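Local coordinates for tRNA nucleotidyl transferase-related protein (Thermotoga maritima, PDB 3H38) that probably adds the CCA end to tRNA from CTP and ATP, as a class II CCA-adding enzyme of the tRNA nucleotidyltransferase/poly(A) polymerase family, at residues R180-E185 against I234-Q239; Q202-G207 against I243-P248. All coordinates share one frame; numbering follows the deposited sequence.

Contact 1: residues R180-E185 against I234-Q239; sequences RAIRFE and IRRMAQ
Two groups grip E185 OE2: R236 NH1 across the contact, at 2.7 Å, and the backbone N of I192. The bond from R236 is one half of a two-point salt bridge, because R236 NE also reaches E185 OE1 at 2.9 Å. Each carboxylate oxygen offers its syn lone pair, both hydrogen bonds are almost straight, and the carboxylate and guanidinium planes lie only 10° apart, so the side-on pairing keeps the two groups nearly coplanar and restrains their rotation. A bend at chi2 (53°) brings the guanidinium of R236 alongside the carboxylate. R236 NH2 also makes a weak hydrogen bond to Q239 OE1. Next to the ion pair, I182 lies against the aliphatic stem of R236, with CG1 of I182 3.7 Å from CG of R236 and the CG2 branch near CB, while I182 CD1 extends to M237 CG. Other sides of helix 177-187 carry R180 and R183, nucleotide-binding residues that pair with E220 of helix 214-225. This is buried packing of two strongly inclined helices, their short segments 9.9 Å apart at 136°, joining the nucleotide-binding helix to the all-helical region that follows the polymerase head in a class II CCA-adding enzyme.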
loop_
_atom_site.group_PDB
_atom_site.type_symbol
_atom_site.label_atom_id
_atom_site.label_comp_id
_atom_site.label_asym_id
_atom_site.label_seq_id
_atom_site.Cartn_x
_atom_site.Cartn_y
_atom_site.Cartn_z
ATOM N N ARG A 180 -7.586 -2.405 8.411
ATOM C CA ARG A 180 -8.239 -3.201 7.365
ATOM C C ARG A 180 -9.711 -2.857 7.178
ATOM O O ARG A 180 -10.213 -2.847 6.036
ATOM C CB ARG A 180 -8.103 -4.695 7.640
ATOM C CG ARG A 180 -6.686 -5.223 7.520
ATOM C CD ARG A 180 -6.578 -6.616 8.050
ATOM N NE ARG A 180 -7.370 -7.516 7.236
ATOM C CZ ARG A 180 -6.900 -8.120 6.153
ATOM N NH1 ARG A 180 -7.689 -8.925 5.432
ATOM N NH2 ARG A 180 -5.632 -7.926 5.802
ATOM N N ALA A 181 -10.402 -2.575 8.284
ATOM C CA ALA A 181 -11.814 -2.182 8.209
ATOM C C ALA A 181 -11.975 -0.893 7.415
ATOM O O ALA A 181 -12.779 -0.807 6.495
ATOM C CB ALA A 181 -12.423 -2.044 9.595
ATOM N N ILE A 182 -11.186 0.112 7.750
ATOM C CA ILE A 182 -11.239 1.344 6.991
ATOM C C ILE A 182 -10.939 1.049 5.526
ATOM O O ILE A 182 -11.670 1.512 4.634
ATOM C CB ILE A 182 -10.257 2.386 7.569
ATOM C CG1 ILE A 182 -10.764 2.881 8.927
ATOM C CG2 ILE A 182 -10.035 3.537 6.604
ATOM C CD1 ILE A 182 -9.655 3.081 9.917
ATOM N N ARG A 183 -9.913 0.268 5.269
ATOM C CA ARG A 183 -9.550 -0.041 3.924
ATOM C C ARG A 183 -10.627 -0.642 3.076
ATOM O O ARG A 183 -10.799 -0.228 1.981
ATOM C CB ARG A 183 -8.303 -0.882 3.839
ATOM C CG ARG A 183 -8.143 -1.527 2.531
ATOM C CD ARG A 183 -6.755 -1.875 2.232
ATOM N NE ARG A 183 -6.273 -2.840 3.184
ATOM C CZ ARG A 183 -6.239 -4.138 2.981
ATOM N NH1 ARG A 183 -5.812 -4.948 3.910
ATOM N NH2 ARG A 183 -6.631 -4.617 1.843
ATOM N N PHE A 184 -11.334 -1.641 3.575
ATOM C CA PHE A 184 -12.430 -2.246 2.810
ATOM C C PHE A 184 -13.655 -1.331 2.856
ATOM O O PHE A 184 -14.502 -1.377 1.981
ATOM C CB PHE A 184 -12.786 -3.645 3.337
ATOM C CG PHE A 184 -11.701 -4.694 3.126
ATOM C CD1 PHE A 184 -11.108 -5.325 4.207
ATOM C CD2 PHE A 184 -11.315 -5.085 1.860
ATOM C CE1 PHE A 184 -10.132 -6.305 4.022
ATOM C CE2 PHE A 184 -10.344 -6.061 1.676
ATOM C CZ PHE A 184 -9.754 -6.671 2.761
ATOM N N GLU A 185 -13.760 -0.513 3.894
ATOM C CA GLU A 185 -14.805 0.511 3.931
ATOM C C GLU A 185 -14.695 1.470 2.744
ATOM O O GLU A 185 -15.683 1.749 2.080
ATOM C CB GLU A 185 -14.750 1.311 5.230
ATOM C CG GLU A 185 -16.116 1.604 5.816
ATOM C CD GLU A 185 -16.082 2.725 6.834
ATOM O OE1 GLU A 185 -15.016 3.377 6.977
ATOM O OE2 GLU A 185 -17.126 2.966 7.482
ATOM N N ILE A 234 -7.238 7.788 5.074
ATOM C CA ILE A 234 -6.497 8.653 5.960
ATOM C C ILE A 234 -7.429 9.556 6.772
ATOM O O ILE A 234 -7.275 9.694 7.988
ATOM C CB ILE A 234 -5.511 9.479 5.161
ATOM C CG1 ILE A 234 -4.429 8.555 4.577
ATOM C CG2 ILE A 234 -4.920 10.576 6.031
ATOM C CD1 ILE A 234 -3.347 9.320 3.794
ATOM N N ARG A 235 -8.436 10.124 6.127
ATOM C CA ARG A 235 -9.316 11.033 6.865
ATOM C C ARG A 235 -10.163 10.210 7.780
ATOM O O ARG A 235 -10.585 10.659 8.840
ATOM C CB ARG A 235 -10.156 11.888 5.921
ATOM C CG ARG A 235 -9.272 12.739 5.010
ATOM C CD ARG A 235 -10.086 13.442 3.956
ATOM N NE ARG A 235 -9.524 14.740 3.594
ATOM C CZ ARG A 235 -9.673 15.302 2.395
ATOM N NH1 ARG A 235 -9.127 16.509 2.109
ATOM N NH2 ARG A 235 -10.354 14.632 1.471
ATOM N N ARG A 236 -10.376 8.966 7.384
ATOM C CA ARG A 236 -11.179 8.066 8.193
ATOM C C ARG A 236 -10.398 7.675 9.451
ATOM O O ARG A 236 -10.949 7.659 10.547
ATOM C CB ARG A 236 -11.608 6.848 7.362
ATOM C CG ARG A 236 -12.633 5.970 8.040
ATOM C CD ARG A 236 -13.870 6.729 8.518
ATOM N NE ARG A 236 -15.015 5.831 8.519
ATOM C CZ ARG A 236 -16.093 5.950 9.286
ATOM N NH1 ARG A 236 -17.064 5.057 9.186
ATOM N NH2 ARG A 236 -16.205 6.937 10.153
ATOM N N MET A 237 -9.107 7.388 9.292
ATOM C CA MET A 237 -8.221 7.094 10.427
ATOM C C MET A 237 -8.255 8.254 11.404
ATOM O O MET A 237 -8.368 8.074 12.602
ATOM C CB MET A 237 -6.780 6.901 9.940
ATOM C CG MET A 237 -6.565 5.569 9.181
ATOM S SD MET A 237 -4.922 5.339 8.398
ATOM C CE MET A 237 -5.349 5.561 6.672
ATOM N N ALA A 238 -8.163 9.467 10.869
ATOM C CA ALA A 238 -8.146 10.632 11.708
ATOM C C ALA A 238 -9.502 10.750 12.404
ATOM O O ALA A 238 -9.569 10.934 13.611
ATOM C CB ALA A 238 -7.819 11.843 10.887
ATOM N N GLN A 239 -10.570 10.471 11.716
ATOM C CA GLN A 239 -11.865 10.520 12.328
ATOM C C GLN A 239 -11.906 9.589 13.484
ATOM O O GLN A 239 -12.605 9.819 14.413
ATOM C CB GLN A 239 -12.908 10.049 11.370
ATOM C CG GLN A 239 -13.609 11.091 10.653
ATOM C CD GLN A 239 -14.701 10.541 9.795
ATOM O OE1 GLN A 239 -15.596 9.870 10.278
ATOM N NE2 GLN A 239 -14.640 10.831 8.512
#

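Contact 2: residues Q202-G207 against I243-P248; sequences QAVEEG and IKHLFP
V204 and H245 meet where two helices near their C-terminal ends, and the contact turns on the conformation of the imidazole. H245 carries CG anti to its carbonyl carbon (chi1 -72°), and a chi2 of -77° turns the ring so that one face meets the carbonyl oxygen of V204. That oxygen sits 3.4 Å above the ring plane, over its centre. Although V204 O is also 3.4 Å from H245 NE2, the angle is poor and no hydrogen bond forms. V204 places CG1 anti to its own nitrogen (chi1 165°), and this methyl touches H245 CD2 at 3.4 Å. The contact joins helix 194-205 to helix 242-246 in the helical region that probably binds RNA, as in related polymerases, and it is helix-end packing in an all-helical part of the fold. Helix 208-211 helps to complete it: L209 touches both V204 and H245, and E210 accepts a weak hydrogen bond from H245 ND1, which may help set the ring's rotation. E205 adds its CA, 4.2 Å from H245 NE2, while its carboxylate leads away.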
loop_
_atom_site.group_PDB
_atom_site.type_symbol
_atom_site.label_atom_id
_atom_site.label_comp_id
_atom_site.label_asym_id
_atom_site.label_seq_id
_atom_site.Cartn_x
_atom_site.Cartn_y
_atom_site.Cartn_z
ATOM N N GLN A 202 -13.087 1.365 20.937
ATOM C CA GLN A 202 -12.597 0.881 22.234
ATOM C C GLN A 202 -11.146 0.466 22.088
ATOM O O GLN A 202 -10.271 0.932 22.825
ATOM C CB GLN A 202 -13.437 -0.301 22.744
ATOM C CG GLN A 202 -14.874 0.061 23.091
ATOM C CD GLN A 202 -15.684 -1.116 23.652
ATOM O OE1 GLN A 202 -16.752 -0.921 24.232
ATOM N NE2 GLN A 202 -15.180 -2.335 23.480
ATOM N N ALA A 203 -10.908 -0.397 21.100
ATOM C CA ALA A 203 -9.581 -0.936 20.817
ATOM C C ALA A 203 -8.595 0.197 20.581
ATOM O O ALA A 203 -7.496 0.186 21.104
ATOM C CB ALA A 203 -9.631 -1.853 19.592
ATOM N N VAL A 204 -9.003 1.183 19.789
ATOM C CA VAL A 204 -8.128 2.315 19.501
ATOM C C VAL A 204 -7.792 3.044 20.779
ATOM O O VAL A 204 -6.625 3.233 21.100
ATOM C CB VAL A 204 -8.730 3.283 18.474
ATOM C CG1 VAL A 204 -7.976 4.647 18.472
ATOM C CG2 VAL A 204 -8.723 2.638 17.097
ATOM N N GLU A 205 -8.810 3.420 21.533
ATOM C CA GLU A 205 -8.545 4.214 22.724
ATOM C C GLU A 205 -8.113 3.421 23.963
ATOM O O GLU A 205 -7.920 4.012 25.023
ATOM C CB GLU A 205 -9.736 5.110 23.052
ATOM C CG GLU A 205 -10.914 4.436 23.729
ATOM C CD GLU A 205 -11.949 5.465 24.184
ATOM O OE1 GLU A 205 -12.707 5.978 23.329
ATOM O OE2 GLU A 205 -11.998 5.771 25.399
ATOM N N GLU A 206 -7.953 2.102 23.853
ATOM C CA GLU A 206 -7.388 1.344 24.978
ATOM C C GLU A 206 -5.961 0.838 24.750
ATOM O O GLU A 206 -5.468 0.034 25.540
ATOM C CB GLU A 206 -8.281 0.170 25.385
ATOM C CG GLU A 206 -9.616 0.539 26.006
ATOM C CD GLU A 206 -10.569 -0.664 26.087
ATOM O OE1 GLU A 206 -11.790 -0.452 26.263
ATOM O OE2 GLU A 206 -10.101 -1.824 25.967
ATOM N N GLY A 207 -5.309 1.277 23.673
ATOM C CA GLY A 207 -3.887 1.010 23.469
ATOM C C GLY A 207 -3.543 -0.164 22.580
ATOM O O GLY A 207 -2.407 -0.618 22.509
ATOM N N ILE A 243 -4.456 7.834 13.622
ATOM C CA ILE A 243 -3.149 8.349 13.240
ATOM C C ILE A 243 -2.259 8.631 14.446
ATOM O O ILE A 243 -1.085 8.261 14.441
ATOM C CB ILE A 243 -3.224 9.631 12.431
ATOM C CG1 ILE A 243 -4.103 9.442 11.204
ATOM C CG2 ILE A 243 -1.812 10.070 12.061
ATOM C CD1 ILE A 243 -4.318 10.686 10.405
ATOM N N LYS A 244 -2.810 9.291 15.464
ATOM C CA LYS A 244 -2.019 9.644 16.649
ATOM C C LYS A 244 -1.537 8.422 17.460
ATOM O O LYS A 244 -0.438 8.444 18.029
ATOM C CB LYS A 244 -2.748 10.671 17.535
ATOM C CG LYS A 244 -3.426 10.117 18.791
ATOM C CD LYS A 244 -4.950 9.938 18.636
ATOM C CE LYS A 244 -5.761 10.916 19.501
ATOM N NZ LYS A 244 -6.017 12.238 18.842
ATOM N N HIS A 245 -2.349 7.361 17.508
ATOM C CA HIS A 245 -1.919 6.111 18.136
ATOM C C HIS A 245 -0.921 5.364 17.273
ATOM O O HIS A 245 -0.219 4.475 17.753
ATOM C CB HIS A 245 -3.090 5.192 18.412
ATOM C CG HIS A 245 -3.957 5.649 19.538
ATOM N ND1 HIS A 245 -3.601 5.489 20.853
ATOM C CD2 HIS A 245 -5.179 6.236 19.534
ATOM C CE1 HIS A 245 -4.567 5.969 21.628
ATOM N NE2 HIS A 245 -5.530 6.430 20.850
ATOM N N LEU A 246 -0.863 5.692 15.991
ATOM C CA LEU A 246 0.208 5.129 15.173
ATOM C C LEU A 246 1.493 5.967 15.327
ATOM O O LEU A 246 2.602 5.425 15.429
ATOM C CB LEU A 246 -0.212 5.007 13.697
ATOM C CG LEU A 246 -1.433 4.137 13.397
ATOM C CD1 LEU A 246 -1.647 3.988 11.899
ATOM C CD2 LEU A 246 -1.280 2.755 14.053
ATOM N N PHE A 247 1.320 7.286 15.362
ATOM C CA PHE A 247 2.434 8.241 15.429
ATOM C C PHE A 247 2.093 9.293 16.462
ATOM O O PHE A 247 1.298 10.191 16.205
ATOM C CB PHE A 247 2.674 8.909 14.076
ATOM C CG PHE A 247 2.612 7.962 12.932
ATOM C CD1 PHE A 247 1.437 7.788 12.232
ATOM C CD2 PHE A 247 3.713 7.190 12.598
ATOM C CE1 PHE A 247 1.369 6.874 11.190
ATOM C CE2 PHE A 247 3.653 6.274 11.568
ATOM C CZ PHE A 247 2.478 6.119 10.852
ATOM N N PRO A 248 2.716 9.181 17.634
ATOM C CA PRO A 248 2.328 9.843 18.882
ATOM C C PRO A 248 2.654 11.332 18.881
ATOM O O PRO A 248 2.209 12.063 19.761
ATOM C CB PRO A 248 3.179 9.115 19.937
ATOM C CG PRO A 248 3.851 7.949 19.193
ATOM C CD PRO A 248 3.957 8.410 17.787
#

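In the fold
The two contacts illustrate how a helical region is tied together by segments that alternate in sequence: 180-185, 202-207, 234-239, then 243-248. Their centres lie 13 Å apart, and they touch directly where consecutive helices 230-239 and 242-246 meet, A238 CB standing 3.7 Å from I243 CD1 with M237 packed beside it. Helix 177-187 links them a second time, since I178 touches V204 while L179 reaches both M237 and L246. Contact 1 is buried beside nucleotide-binding arginines, about 13 Å from the chain centre; contact 2 lies farther out, at about 20 Å (centre to centre). Together they join the nucleotide-binding helix to the helices that follow it.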